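Extracellular invertase (Aspergillus kawachii, PDB 5XHA) probably hydrolyses the terminal beta-D-fructofuranoside residues of sucrose and related fructose-containing sugars, as a secreted glycoside hydrolase of family 32. Local coordinates at residues 166-171 with 244-249. Sequence-based numbering, arbitrary orientation.
Sequences VTAFRD and AFNFET. With FRU (beta-D-fructofuranose), chain B; FRU (beta-D-fructofuranose), chain C; FRU (beta-D-fructofuranose), chain D.
Arg-170 and Glu-248 form a buried salt bridge at the centre of the contact between 166-171 and 244-249, segments that include the first, inner strands of two successive blades in the five-bladed beta-propeller of family 32. Glu-248 OE2 lies in the guanidinium plane, 2.7 Å from Arg-170 NH2 in a nearly straight hydrogen bond (N-H...O 166°), but is met on its anti side, well out of the carboxylate plane; the two planes stand 81° apart. A second, weak bond comes from Arg-170 NE. The arginine chain, extended from CG to NE, carries the guanidinium to this carboxylate, while NH1 pairs with Glu-134 and Glu-248 OE1 is held by Tyr-319.

Further hydrogen bonds lie on either side of the ion pair. Thr-167 OG1 donates to Asn-246 OD1 (2.7 Å), from a position tilted 32° off the carbonyl plane, and Ala-168 CB packs against the same amide, whose ND2 is satisfied by Glu-273. At the other end, the backbone Thr-249 N reaches the carboxylate oxygen Asp-171 OD2 at 3.0 Å.

Sugar contacts complete the network. The chain B fructose gives O4 to Asp-171 OD1 (2.5 Å) and O3 to Asp-171 OD2 (2.6 Å), and its O3 also accepts from Arg-170 NE (2.9 Å). Arg-170 and Asp-171 belong to the RDP motif of the family. Their bonds to Glu-248 and Thr-249 therefore join two blades exactly where fructose is gripped.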
loop_
_atom_site.group_PDB
_atom_site.type_symbol
_atom_site.label_atom_id
_atom_site.label_comp_id
_atom_site.label_asym_id
_atom_site.label_seq_id
_atom_site.Cartn_x
_atom_site.Cartn_y
_atom_site.Cartn_z
ATOM N N VAL A 166 5.617 -11.143 8.685
ATOM C CA VAL A 166 5.513 -12.230 7.725
ATOM C C VAL A 166 6.870 -12.602 7.110
ATOM O O VAL A 166 7.727 -11.747 6.917
ATOM C CB VAL A 166 4.543 -11.879 6.572
ATOM C CG1 VAL A 166 3.128 -11.680 7.075
ATOM C CG2 VAL A 166 5.020 -10.639 5.828
ATOM N N THR A 167 7.038 -13.890 6.811
ATOM C CA THR A 167 8.144 -14.411 6.008
ATOM C C THR A 167 7.901 -14.179 4.519
ATOM O O THR A 167 8.843 -14.078 3.743
ATOM C CB THR A 167 8.277 -15.930 6.181
ATOM O OG1 THR A 167 6.978 -16.523 6.150
ATOM C CG2 THR A 167 8.963 -16.267 7.487
ATOM N N ALA A 168 6.618 -14.135 4.165
ATOM C CA ALA A 168 6.122 -14.050 2.805
ATOM C C ALA A 168 4.628 -13.784 2.873
ATOM O O ALA A 168 3.981 -14.106 3.875
ATOM C CB ALA A 168 6.368 -15.372 2.090
ATOM N N PHE A 169 4.082 -13.217 1.805
ATOM C CA PHE A 169 2.668 -12.822 1.739
ATOM C C PHE A 169 2.238 -12.696 0.274
ATOM O O PHE A 169 2.108 -11.601 -0.259
ATOM C CB PHE A 169 2.472 -11.513 2.501
ATOM C CG PHE A 169 1.029 -11.096 2.673
ATOM C CD1 PHE A 169 0.194 -11.791 3.514
ATOM C CD2 PHE A 169 0.540 -9.959 2.042
ATOM C CE1 PHE A 169 -1.127 -11.408 3.683
ATOM C CE2 PHE A 169 -0.779 -9.557 2.211
ATOM C CZ PHE A 169 -1.616 -10.289 3.033
ATOM N N ARG A 170 2.023 -13.841 -0.372
ATOM C CA ARG A 170 1.798 -13.889 -1.811
ATOM C C ARG A 170 0.973 -15.071 -2.297
ATOM O O ARG A 170 0.639 -15.975 -1.522
ATOM C CB ARG A 170 3.140 -13.905 -2.543
ATOM C CG ARG A 170 4.098 -14.995 -2.117
ATOM C CD ARG A 170 5.362 -15.014 -2.997
ATOM N NE ARG A 170 6.354 -15.970 -2.497
ATOM C CZ ARG A 170 7.274 -15.724 -1.562
ATOM N NH1 ARG A 170 7.387 -14.518 -1.019
ATOM N NH2 ARG A 170 8.103 -16.709 -1.163
ATOM N N ASP A 171 0.682 -15.048 -3.602
ATOM C CA ASP A 171 0.034 -16.164 -4.331
ATOM C C ASP A 171 -1.421 -16.344 -3.928
ATOM O O ASP A 171 -1.853 -17.465 -3.608
ATOM C CB ASP A 171 0.790 -17.487 -4.159
ATOM C CG ASP A 171 2.282 -17.356 -4.410
ATOM O OD1 ASP A 171 2.694 -16.427 -5.150
ATOM O OD2 ASP A 171 3.033 -18.187 -3.851
ATOM N N ALA A 244 8.285 -27.076 6.920
ATOM C CA ALA A 244 9.443 -26.254 6.607
ATOM C C ALA A 244 9.276 -24.787 7.046
ATOM O O ALA A 244 8.581 -24.497 8.025
ATOM C CB ALA A 244 9.786 -26.386 5.130
ATOM N N PHE A 245 9.907 -23.866 6.331
ATOM C CA PHE A 245 10.051 -22.507 6.814
ATOM C C PHE A 245 9.077 -21.523 6.186
ATOM O O PHE A 245 8.960 -20.392 6.651
ATOM C CB PHE A 245 11.483 -22.068 6.574
ATOM C CG PHE A 245 12.487 -22.831 7.391
ATOM C CD1 PHE A 245 12.857 -22.385 8.657
ATOM C CD2 PHE A 245 13.069 -23.981 6.901
ATOM C CE1 PHE A 245 13.802 -23.076 9.414
ATOM C CE2 PHE A 245 14.004 -24.682 7.656
ATOM C CZ PHE A 245 14.373 -24.228 8.910
ATOM N N ASN A 246 8.370 -21.934 5.134
ATOM C CA ASN A 246 7.427 -21.022 4.479
ATOM C C ASN A 246 6.513 -21.792 3.538
ATOM O O ASN A 246 6.969 -22.736 2.925
ATOM C CB ASN A 246 8.207 -19.941 3.703
ATOM C CG ASN A 246 7.317 -18.835 3.187
ATOM O OD1 ASN A 246 6.654 -18.145 3.965
ATOM N ND2 ASN A 246 7.296 -18.654 1.861
ATOM N N PHE A 247 5.239 -21.399 3.444
ATOM C CA PHE A 247 4.313 -21.984 2.475
ATOM C C PHE A 247 4.189 -21.080 1.249
ATOM O O PHE A 247 4.083 -19.867 1.376
ATOM C CB PHE A 247 2.890 -22.175 3.038
ATOM C CG PHE A 247 2.737 -23.283 4.066
ATOM C CD1 PHE A 247 3.704 -24.264 4.255
ATOM C CD2 PHE A 247 1.584 -23.342 4.829
ATOM C CE1 PHE A 247 3.529 -25.253 5.200
ATOM C CE2 PHE A 247 1.404 -24.343 5.775
ATOM C CZ PHE A 247 2.379 -25.293 5.954
ATOM N N GLU A 248 4.180 -21.694 0.071
ATOM C CA GLU A 248 3.930 -20.998 -1.187
ATOM C C GLU A 248 2.790 -21.682 -1.939
ATOM O O GLU A 248 2.454 -22.841 -1.669
ATOM C CB GLU A 248 5.199 -20.988 -2.052
ATOM C CG GLU A 248 6.381 -20.318 -1.368
ATOM C CD GLU A 248 7.559 -20.133 -2.284
ATOM O OE1 GLU A 248 8.185 -21.145 -2.663
ATOM O OE2 GLU A 248 7.849 -18.964 -2.615
ATOM N N THR A 249 2.215 -20.944 -2.888
ATOM C CA THR A 249 1.270 -21.461 -3.874
ATOM C C THR A 249 0.132 -22.315 -3.331
ATOM O O THR A 249 -0.257 -23.319 -3.948
ATOM C CB THR A 249 1.998 -22.204 -5.029
ATOM O OG1 THR A 249 2.623 -23.408 -4.554
ATOM C CG2 THR A 249 3.042 -21.296 -5.644
HETATM C C1 FRU B . 7.271 -20.200 -6.041
HETATM C C2 FRU B . 7.246 -18.645 -6.123
HETATM C C3 FRU B . 5.846 -18.101 -5.782
HETATM C C4 FRU B . 5.876 -16.737 -6.471
HETATM C C5 FRU B . 6.702 -16.997 -7.724
HETATM C C6 FRU B . 7.656 -15.855 -8.078
HETATM O O1 FRU B . 8.240 -20.788 -6.933
HETATM O O3 FRU B . 5.567 -18.062 -4.377
HETATM O O4 FRU B . 4.588 -16.235 -6.824
HETATM O O5 FRU B . 7.446 -18.206 -7.484
HETATM O O6 FRU B . 8.575 -16.254 -9.113
HETATM C C1 FRU C . 9.564 -18.567 -5.237
HETATM C C2 FRU C . 10.672 -17.586 -4.793
HETATM C C3 FRU C . 11.080 -17.667 -3.304
HETATM C C4 FRU C . 11.624 -16.272 -3.028
HETATM C C5 FRU C . 11.033 -15.383 -4.135
HETATM C C6 FRU C . 12.101 -14.729 -5.013
HETATM O O1 FRU C . 8.238 -18.002 -5.268
HETATM O O2 FRU C . 11.837 -17.844 -5.596
HETATM O O3 FRU C . 12.065 -18.667 -2.943
HETATM O O4 FRU C . 11.282 -15.849 -1.709
HETATM O O5 FRU C . 10.250 -16.224 -4.988
HETATM O O6 FRU C . 11.915 -13.327 -4.949
HETATM C C1 FRU D . 13.388 -16.784 12.438
HETATM C C2 FRU D . 13.419 -18.072 11.642
HETATM C C3 FRU D . 14.133 -17.799 10.319
HETATM C C4 FRU D . 13.018 -17.826 9.295
HETATM C C5 FRU D . 11.699 -18.050 10.042
HETATM C C6 FRU D . 10.777 -19.110 9.410
HETATM O O1 FRU D . 12.759 -15.744 11.669
HETATM O O2 FRU D . 14.045 -19.117 12.402
HETATM O O3 FRU D . 15.159 -18.747 10.007
HETATM O O4 FRU D . 13.035 -16.576 8.599
HETATM O O5 FRU D . 12.055 -18.426 11.377
HETATM O O6 FRU D . 9.548 -19.283 10.150
#